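Local structure of A-type flavoprotein (2Q9U) at residues T105-K110 with T126-D131; V262-Y267 with M323-A328. The protein scavenges oxygen in the parasite Giardia intestinalis, probably reducing it at a diiron site with electrons passed on by bound FMN. All blocks are in the same frame, centred on the assembly; numbering follows the deposited sequence.

Contact 1. Residues T105-K110 with T126-D131; sequences TFVCTK and TWLIVD
The six-membered ring of W127 leans over toward strand 105-108 and meets F106 and C108 with its CE3 and CZ3 atoms. F106 CB lies 3.8 Å from W127 CE3, and C108 SG comes to 3.7 Å from W127 CZ3. The sulfur approaches the ring obliquely, 71° off its normal, in a Cys sulfur-aromatic contact. It gets there because C108 SG is turned between its own backbone N and carbonyl carbon (chi1 56°). The phenyl ring of F106 leads away from the tryptophan, toward Y98 and M122. I129 continues this face: its CG2 packs 3.6 Å from K110 N, while the bent chain of K110 crosses the I129 side chain obliquely and its NZ is hydrogen-bonded to Q113.

C108, W127 and I129 lie against helix 110-120, all three on Q113. The helix is the middle element of a beta-alpha-beta unit in the metallo-beta-lactamase-like domain, whose two parallel strands are 105-108 and 127-129. Four backbone bonds join the strands. F106 N gives to T126 O at 2.7 Å, and L128 N and C108 N continue the alternation. In the last bond V130 N sits above the carbonyl plane of C108, 2.9 Å from C108 O. Strand 127-129 is the outermost of its sheet within this chain; strand 105-108 also bonds to strand 80-82 on its other side.

On the opposite face V107 lies beside L128 and also reaches V130. The V107 and V130 side chains cross at about a right angle, and V107 CG1, anti to its backbone N, stands 3.6 Å from V130 CG1; F145 of strand 142-147 touches both valines. At the start of the strands, T105 CG2 lies 3.6 Å from L128 CB. At the far end, a water links K110 N to V130 O where T109, at the N-cap, holds its OG1 in a weak hydrogen bond with C112 N.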
ATOM      1  N   THR A 105      12.228  40.375  14.133  1.00 14.90           N
ATOM      2  CA  THR A 105      13.066  40.503  12.959  1.00 15.14           C
ATOM      3  C   THR A 105      13.490  39.087  12.552  1.00 14.82           C
ATOM      4  O   THR A 105      13.903  38.291  13.399  1.00 13.71           O
ATOM      5  CB  THR A 105      14.318  41.352  13.290  1.00 15.75           C
ATOM      6  OG1 THR A 105      13.900  42.685  13.642  1.00 16.46           O
ATOM      7  CG2 THR A 105      15.275  41.433  12.126  1.00 16.17           C
ATOM      8  N   PHE A 106      13.380  38.797  11.259  1.00 14.71           N
ATOM      9  CA  PHE A 106      13.751  37.495  10.706  1.00 14.57           C
ATOM     10  C   PHE A 106      15.234  37.537  10.365  1.00 14.48           C
ATOM     11  O   PHE A 106      15.681  38.439   9.646  1.00 13.78           O
ATOM     12  CB  PHE A 106      12.851  37.144   9.504  1.00 15.17           C
ATOM     13  CG  PHE A 106      11.477  36.754   9.917  1.00 15.87           C
ATOM     14  CD1 PHE A 106      11.186  35.424  10.249  1.00 15.03           C
ATOM     15  CD2 PHE A 106      10.482  37.723  10.061  1.00 18.43           C
ATOM     16  CE1 PHE A 106       9.906  35.056  10.693  1.00 13.55           C
ATOM     17  CE2 PHE A 106       9.215  37.379  10.504  1.00 18.40           C
ATOM     18  CZ  PHE A 106       8.921  36.033  10.822  1.00 18.89           C
ATOM     19  N   VAL A 107      15.983  36.590  10.927  1.00 12.84           N
ATOM     20  CA  VAL A 107      17.439  36.600  10.863  1.00 13.79           C
ATOM     21  C   VAL A 107      17.885  35.411  10.032  1.00 14.02           C
ATOM     22  O   VAL A 107      17.582  34.268  10.367  1.00 13.46           O
ATOM     23  CB  VAL A 107      18.066  36.444  12.274  1.00 12.76           C
ATOM     24  CG1 VAL A 107      19.585  36.423  12.197  1.00 13.07           C
ATOM     25  CG2 VAL A 107      17.581  37.532  13.236  1.00 15.10           C
ATOM     26  N   CYS A 108      18.619  35.683   8.957  1.00 14.61           N
ATOM     27  CA  CYS A 108      19.107  34.629   8.090  1.00 14.46           C
ATOM     28  C   CYS A 108      20.140  35.193   7.136  1.00 15.00           C
ATOM     29  O   CYS A 108      20.376  36.404   7.104  1.00 15.40           O
ATOM     30  CB  CYS A 108      17.924  34.034   7.294  1.00 14.45           C
ATOM     31  SG  CYS A 108      16.977  35.279   6.325  1.00 15.93           S
ATOM     32  N   THR A 109      20.749  34.310   6.357  1.00 15.57           N
ATOM     33  CA  THR A 109      21.716  34.700   5.338  1.00 16.63           C
ATOM     34  C   THR A 109      20.966  35.266   4.124  1.00 16.52           C
ATOM     35  O   THR A 109      19.750  35.115   3.993  1.00 16.54           O
ATOM     36  CB  THR A 109      22.554  33.493   4.870  1.00 16.83           C
ATOM     37  OG1 THR A 109      21.679  32.511   4.306  1.00 17.39           O
ATOM     38  CG2 THR A 109      23.377  32.869   6.023  1.00 16.46           C
ATOM     39  N   LYS A 110      21.707  35.897   3.227  1.00 17.50           N
ATOM     40  CA  LYS A 110      21.116  36.498   2.041  1.00 18.03           C
ATOM     41  C   LYS A 110      20.438  35.443   1.155  1.00 17.66           C
ATOM     42  O   LYS A 110      19.299  35.633   0.692  1.00 17.13           O
ATOM     43  CB  LYS A 110      22.166  37.283   1.259  1.00 18.76           C
ATOM     44  CG  LYS A 110      21.615  37.974   0.005  1.00 20.00           C
ATOM     45  CD  LYS A 110      20.392  38.842   0.290  1.00 24.97           C
ATOM     46  CE  LYS A 110      20.749  40.291   0.553  1.00 27.38           C
ATOM     47  NZ  LYS A 110      19.520  41.085   0.876  1.00 27.05           N
ATOM     48  N   THR A 126      10.457  42.267   8.570  1.00 18.81           N
ATOM     49  CA  THR A 126      11.704  42.967   8.923  1.00 18.60           C
ATOM     50  C   THR A 126      12.820  41.937   8.994  1.00 18.48           C
ATOM     51  O   THR A 126      12.702  40.919   9.693  1.00 18.54           O
ATOM     52  CB  THR A 126      11.570  43.706  10.283  1.00 18.81           C
ATOM     53  OG1 THR A 126      10.535  44.675  10.175  1.00 19.27           O
ATOM     54  CG2 THR A 126      12.853  44.429  10.683  1.00 19.22           C
ATOM     55  N   TRP A 127      13.900  42.196   8.260  1.00 18.05           N
ATOM     56  CA  TRP A 127      14.993  41.256   8.099  1.00 17.63           C
ATOM     57  C   TRP A 127      16.268  41.765   8.751  1.00 18.35           C
ATOM     58  O   TRP A 127      16.502  42.972   8.839  1.00 18.14           O
ATOM     59  CB  TRP A 127      15.271  41.046   6.600  1.00 18.16           C
ATOM     60  CG  TRP A 127      14.095  40.549   5.808  1.00 17.67           C
ATOM     61  CD1 TRP A 127      13.190  41.297   5.089  1.00 17.47           C
ATOM     62  CD2 TRP A 127      13.725  39.184   5.633  1.00 16.51           C
ATOM     63  NE1 TRP A 127      12.265  40.469   4.494  1.00 18.85           N
ATOM     64  CE2 TRP A 127      12.580  39.164   4.798  1.00 19.10           C
ATOM     65  CE3 TRP A 127      14.242  37.965   6.114  1.00 18.61           C
ATOM     66  CZ2 TRP A 127      11.931  37.971   4.446  1.00 19.44           C
ATOM     67  CZ3 TRP A 127      13.611  36.775   5.743  1.00 17.81           C
ATOM     68  CH2 TRP A 127      12.466  36.788   4.915  1.00 17.98           C
ATOM     69  N   LEU A 128      17.081  40.832   9.231  1.00 17.68           N
ATOM     70  CA  LEU A 128      18.464  41.102   9.567  1.00 18.01           C
ATOM     71  C   LEU A 128      19.276  40.062   8.824  1.00 18.86           C
ATOM     72  O   LEU A 128      19.204  38.862   9.144  1.00 18.35           O
ATOM     73  CB  LEU A 128      18.713  41.003  11.080  1.00 18.13           C
ATOM     74  CG  LEU A 128      20.167  41.144  11.521  1.00 17.92           C
ATOM     75  CD1 LEU A 128      20.786  42.488  11.084  1.00 18.94           C
ATOM     76  CD2 LEU A 128      20.289  40.932  13.036  1.00 19.36           C
ATOM     77  N   ILE A 129      20.028  40.514   7.826  1.00 18.95           N
ATOM     78  CA  ILE A 129      20.880  39.618   7.046  1.00 19.11           C
ATOM     79  C   ILE A 129      22.242  39.395   7.716  1.00 19.90           C
ATOM     80  O   ILE A 129      22.990  40.358   8.018  1.00 20.01           O
ATOM     81  CB  ILE A 129      21.044  40.096   5.584  1.00 19.37           C
ATOM     82  CG1 ILE A 129      19.670  40.257   4.880  1.00 20.29           C
ATOM     83  CG2 ILE A 129      21.975  39.144   4.804  1.00 19.03           C
ATOM     84  CD1 ILE A 129      18.679  39.068   5.051  1.00 17.69           C
ATOM     85  N   VAL A 130      22.561  38.120   7.951  1.00 19.32           N
ATOM     86  CA  VAL A 130      23.778  37.733   8.679  1.00 19.36           C
ATOM     87  C   VAL A 130      24.699  36.950   7.766  1.00 19.88           C
ATOM     88  O   VAL A 130      24.276  36.487   6.700  1.00 19.92           O
ATOM     89  CB  VAL A 130      23.448  36.908   9.957  1.00 19.40           C
ATOM     90  CG1 VAL A 130      22.652  37.777  10.951  1.00 18.85           C
ATOM     91  CG2 VAL A 130      22.684  35.607   9.616  1.00 18.68           C
ATOM     92  N   ASP A 131      25.959  36.824   8.176  1.00 19.56           N
ATOM     93  CA  ASP A 131      26.918  35.997   7.468  1.00 19.70           C
ATOM     94  C   ASP A 131      27.839  35.323   8.466  1.00 19.06           C
ATOM     95  O   ASP A 131      27.581  35.386   9.664  1.00 18.74           O
ATOM     96  CB  ASP A 131      27.707  36.833   6.442  1.00 20.76           C
ATOM     97  CG  ASP A 131      28.497  37.961   7.077  1.00 22.03           C
ATOM     98  OD1 ASP A 131      28.646  37.989   8.315  1.00 20.71           O
ATOM     99  OD2 ASP A 131      28.981  38.831   6.307  1.00 26.59           O
TER
HETATM  100  O   HOH W   1      24.397  36.587   4.220  1.00 17.77           O

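Contact 2. Residues V262-Y267 with M323-A328; sequences VLDSMY and MPSVAA. With FMN (flavin mononucleotide), chain F; NO3 (nitrate ion), chain D.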
ATOM      1  N   VAL A 262      20.166  -5.648  -5.400  1.00  9.62           N
ATOM      2  CA  VAL A 262      18.920  -4.924  -5.635  1.00 10.14           C
ATOM      3  C   VAL A 262      18.333  -5.471  -6.939  1.00 11.05           C
ATOM      4  O   VAL A 262      19.025  -5.524  -7.964  1.00 10.61           O
ATOM      5  CB  VAL A 262      19.160  -3.395  -5.771  1.00 10.95           C
ATOM      6  CG1 VAL A 262      17.839  -2.644  -6.068  1.00 10.88           C
ATOM      7  CG2 VAL A 262      19.813  -2.835  -4.479  1.00 10.96           C
ATOM      8  N   LEU A 263      17.082  -5.915  -6.904  1.00 11.35           N
ATOM      9  CA  LEU A 263      16.535  -6.511  -8.117  1.00 11.06           C
ATOM     10  C   LEU A 263      15.035  -6.407  -8.202  1.00 11.98           C
ATOM     11  O   LEU A 263      14.360  -5.993  -7.254  1.00 11.44           O
ATOM     12  CB  LEU A 263      16.935  -8.005  -8.253  1.00 10.33           C
ATOM     13  CG  LEU A 263      16.203  -9.033  -7.375  1.00 12.76           C
ATOM     14  CD1 LEU A 263      16.237 -10.437  -7.982  1.00 16.88           C
ATOM     15  CD2 LEU A 263      16.718  -9.030  -5.945  1.00 13.93           C
ATOM     16  N   ASP A 264      14.519  -6.823  -9.346  1.00 11.83           N
ATOM     17  CA  ASP A 264      13.113  -7.151  -9.421  1.00 14.59           C
ATOM     18  C   ASP A 264      13.034  -8.414 -10.291  1.00 15.28           C
ATOM     19  O   ASP A 264      13.986  -8.763 -10.980  1.00 16.43           O
ATOM     20  CB  ASP A 264      12.315  -5.985 -10.024  1.00 14.59           C
ATOM     21  CG  ASP A 264      10.833  -6.008  -9.636  1.00 17.26           C
ATOM     22  OD1 ASP A 264      10.332  -7.077  -9.193  1.00 19.16           O
ATOM     23  OD2 ASP A 264      10.165  -4.960  -9.805  1.00 17.73           O
ATOM     24  N   SER A 265      11.909  -9.097 -10.256  1.00 17.06           N
ATOM     25  CA  SER A 265      11.787 -10.383 -10.943  1.00 16.89           C
ATOM     26  C   SER A 265      10.294 -10.547 -11.227  1.00 17.30           C
ATOM     27  O   SER A 265       9.486 -10.066 -10.468  1.00 18.26           O
ATOM     28  CB  SER A 265      12.316 -11.511 -10.020  1.00 16.80           C
ATOM     29  OG  SER A 265      12.328 -12.776 -10.677  1.00 18.82           O
ATOM     30  N   MET A 266       9.935 -11.228 -12.311  1.00 16.44           N
ATOM     31  CA  MET A 266       8.535 -11.480 -12.656  1.00 17.34           C
ATOM     32  C   MET A 266       8.082 -12.915 -12.339  1.00 16.71           C
ATOM     33  O   MET A 266       6.982 -13.127 -11.794  1.00 17.21           O
ATOM     34  CB  MET A 266       8.326 -11.167 -14.134  1.00 16.29           C
ATOM     35  CG  MET A 266       8.502  -9.682 -14.413  1.00 17.31           C
ATOM     36  SD  MET A 266       8.207  -9.239 -16.125  1.00 19.42           S
ATOM     37  CE  MET A 266       9.623  -9.989 -16.913  1.00 20.44           C
ATOM     38  N   TYR A 267       8.910 -13.895 -12.701  1.00 16.74           N
ATOM     39  CA  TYR A 267       8.605 -15.307 -12.402  1.00 17.27           C
ATOM     40  C   TYR A 267       9.655 -15.964 -11.492  1.00 18.18           C
ATOM     41  O   TYR A 267       9.647 -17.180 -11.300  1.00 18.35           O
ATOM     42  CB  TYR A 267       8.394 -16.122 -13.683  1.00 17.46           C
ATOM     43  CG  TYR A 267       7.060 -15.856 -14.353  1.00 17.35           C
ATOM     44  CD1 TYR A 267       5.906 -16.587 -13.983  1.00 19.88           C
ATOM     45  CD2 TYR A 267       6.943 -14.891 -15.356  1.00 14.19           C
ATOM     46  CE1 TYR A 267       4.646 -16.347 -14.598  1.00 18.34           C
ATOM     47  CE2 TYR A 267       5.693 -14.638 -15.980  1.00 16.47           C
ATOM     48  CZ  TYR A 267       4.551 -15.374 -15.583  1.00 18.13           C
ATOM     49  OH  TYR A 267       3.328 -15.128 -16.194  1.00 19.68           O
ATOM     50  N   MET A 323      13.500  -3.790 -15.896  1.00 12.28           N
ATOM     51  CA  MET A 323      12.198  -3.474 -15.283  1.00 12.17           C
ATOM     52  C   MET A 323      12.204  -2.016 -14.786  1.00 12.10           C
ATOM     53  O   MET A 323      13.250  -1.539 -14.303  1.00 11.85           O
ATOM     54  CB  MET A 323      11.879  -4.461 -14.165  1.00 11.49           C
ATOM     55  CG  MET A 323      11.583  -5.892 -14.712  1.00 11.92           C
ATOM     56  SD  MET A 323      11.124  -7.070 -13.417  1.00 15.43           S
ATOM     57  CE  MET A 323       9.475  -6.467 -13.019  1.00 16.45           C
ATOM     58  N   PRO A 324      11.049  -1.288 -14.933  1.00 11.47           N
ATOM     59  CA  PRO A 324      10.946   0.116 -14.523  1.00 11.13           C
ATOM     60  C   PRO A 324      11.391   0.341 -13.075  1.00 10.36           C
ATOM     61  O   PRO A 324      12.021   1.364 -12.791  1.00 10.12           O
ATOM     62  CB  PRO A 324       9.438   0.414 -14.680  1.00 11.28           C
ATOM     63  CG  PRO A 324       9.007  -0.521 -15.828  1.00 11.50           C
ATOM     64  CD  PRO A 324       9.778  -1.785 -15.517  1.00 11.46           C
ATOM     65  N   SER A 325      11.080  -0.598 -12.168  1.00 10.70           N
ATOM     66  CA  SER A 325      11.442  -0.451 -10.733  1.00 10.92           C
ATOM     67  C   SER A 325      12.973  -0.382 -10.538  1.00 10.98           C
ATOM     68  O   SER A 325      13.507   0.376  -9.681  1.00 10.58           O
ATOM     69  CB  SER A 325      10.850  -1.590  -9.904  1.00 11.15           C
ATOM     70  OG  SER A 325      11.355  -2.846 -10.355  1.00 13.90           O
ATOM     71  N   VAL A 326      13.685  -1.138 -11.357  1.00 10.25           N
ATOM     72  CA  VAL A 326      15.154  -1.145 -11.285  1.00 10.43           C
ATOM     73  C   VAL A 326      15.730   0.140 -11.904  1.00 10.60           C
ATOM     74  O   VAL A 326      16.726   0.679 -11.388  1.00 12.00           O
ATOM     75  CB  VAL A 326      15.737  -2.460 -11.879  1.00  9.67           C
ATOM     76  CG1 VAL A 326      17.298  -2.496 -11.865  1.00 10.07           C
ATOM     77  CG2 VAL A 326      15.197  -3.653 -11.114  1.00 11.13           C
ATOM     78  N   ALA A 327      15.129   0.627 -12.991  1.00 10.60           N
ATOM     79  CA  ALA A 327      15.467   1.976 -13.549  1.00 10.58           C
ATOM     80  C   ALA A 327      15.284   3.081 -12.481  1.00  9.94           C
ATOM     81  O   ALA A 327      16.113   4.007 -12.353  1.00  9.12           O
ATOM     82  CB  ALA A 327      14.615   2.287 -14.804  1.00 11.15           C
ATOM     83  N   ALA A 328      14.226   2.972 -11.695  1.00  8.67           N
ATOM     84  CA  ALA A 328      14.010   3.989 -10.649  1.00  9.56           C
ATOM     85  C   ALA A 328      15.114   3.892  -9.599  1.00  9.79           C
ATOM     86  O   ALA A 328      15.707   4.915  -9.205  1.00  9.79           O
ATOM     87  CB  ALA A 328      12.619   3.841 -10.022  1.00  9.96           C
TER
HETATM   88  N1  FMN F 601      12.393 -11.357 -22.852  1.00 19.68           N
HETATM   89  C2  FMN F 601      13.189 -10.708 -23.750  1.00 19.27           C
HETATM   90  O2  FMN F 601      14.264 -11.224 -24.099  1.00 20.57           O
HETATM   91  N3  FMN F 601      12.780  -9.503 -24.287  1.00 19.73           N
HETATM   92  C4  FMN F 601      11.588  -8.909 -23.903  1.00 19.31           C
HETATM   93  O4  FMN F 601      11.355  -7.774 -24.316  1.00 16.51           O
HETATM   94  C4A FMN F 601      10.768  -9.565 -22.967  1.00 18.17           C
HETATM   95  N5  FMN F 601       9.543  -9.043 -22.563  1.00 18.96           N
HETATM   96  C5A FMN F 601       8.772  -9.748 -21.645  1.00 20.41           C
HETATM   97  C6  FMN F 601       7.539  -9.235 -21.226  1.00 20.29           C
HETATM   98  C7  FMN F 601       6.746  -9.928 -20.295  1.00 20.32           C
HETATM   99  C7M FMN F 601       5.348  -9.430 -20.041  1.00 22.03           C
HETATM  100  C8  FMN F 601       7.178 -11.150 -19.781  1.00 19.96           C
HETATM  101  C8M FMN F 601       6.412 -11.872 -18.700  1.00 21.77           C
HETATM  102  C9  FMN F 601       8.404 -11.666 -20.199  1.00 19.80           C
HETATM  103  C9A FMN F 601       9.206 -10.976 -21.127  1.00 19.23           C
HETATM  104  N10 FMN F 601      10.435 -11.492 -21.533  1.00 19.59           N
HETATM  105  C10 FMN F 601      11.191 -10.806 -22.460  1.00 19.73           C
HETATM  106  C1' FMN F 601      10.954 -12.800 -21.015  1.00 20.22           C
HETATM  107  C2' FMN F 601      11.511 -12.686 -19.598  1.00 20.40           C
HETATM  108  O2' FMN F 601      12.698 -11.897 -19.543  1.00 19.57           O
HETATM  109  C3' FMN F 601      11.681 -14.126 -19.110  1.00 20.66           C
HETATM  110  O3' FMN F 601      10.383 -14.625 -18.825  1.00 20.13           O
HETATM  111  C4' FMN F 601      12.536 -14.283 -17.870  1.00 19.49           C
HETATM  112  O4' FMN F 601      12.825 -15.661 -17.672  1.00 22.70           O
HETATM  113  C5' FMN F 601      11.831 -13.760 -16.625  1.00 21.09           C
HETATM  114  O5' FMN F 601      12.755 -13.730 -15.550  1.00 16.94           O
HETATM  115  P   FMN F 601      12.204 -13.897 -14.067  1.00 20.20           P
HETATM  116  O1P FMN F 601      13.328 -13.433 -13.157  1.00 17.49           O
HETATM  117  O2P FMN F 601      10.984 -13.031 -13.939  1.00 20.92           O
HETATM  118  O3P FMN F 601      11.836 -15.341 -13.769  1.00 17.30           O
HETATM  119  N   NO3 D 502       7.902  -2.721 -12.326  1.00 31.56           N
HETATM  120  O1  NO3 D 502       7.365  -1.563 -11.738  1.00 32.51           O
HETATM  121  O2  NO3 D 502       7.054  -3.730 -12.774  1.00 31.02           O
HETATM  122  O3  NO3 D 502       9.277  -2.893 -12.441  1.00 30.74           O
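The chain leaves strand 258-263 at L263 and runs on as an extended loop past the first turn of helix 324-336, the closest pair of CA atoms being L263 CA and V326 CA, 6.4 Å apart. This is the flavodoxin-like fold, and the loop grips the FMN phosphate: M266 N and Y267 N both give to O2P of FMN, while S265 OG gives to O1P.

D264 turns its side chain the other way, toward the helix. S325 OG donates to D264 OD2 at a very short, doubtful 2.5 Å, and on the other carboxylate oxygen S265 N reaches D264 OD1 from the anti side, 26° out of plane. With a partner at each oxygen, the carboxylate is probably limited in its rotation. M323 crosses D264 at about a right angle, its chain bent at chi3 (72°) so that the methyl turns back: M323 CE lies 3.6 Å from D264 OD2 and equally far from M266 CG. V326 CG2 packs 3.7 Å from D264 N. At the helix N-terminus a nitrate, probably from the crystallisation liquor, takes the N-H of S325, with its O3 2.9 Å from S325 N.

Contacts 1 and 2 share no elements: they lie in different domains, on opposite sides of the chain's centre, with centres about 47 Å apart. Both are partly buried. Contact 1 joins neighbouring strands at one margin of a sheet by regular backbone bonding and apolar faces, away from the annotated sites; no other subunit touches it. Contact 2 buries less than half as much surface between its segments, and a single side-chain hydrogen bond links them, beside a cofactor. It also borders the second subunit, where Y267 OH bonds to E87 of that subunit's diiron pocket, so FMN binding and the subunit interface meet there.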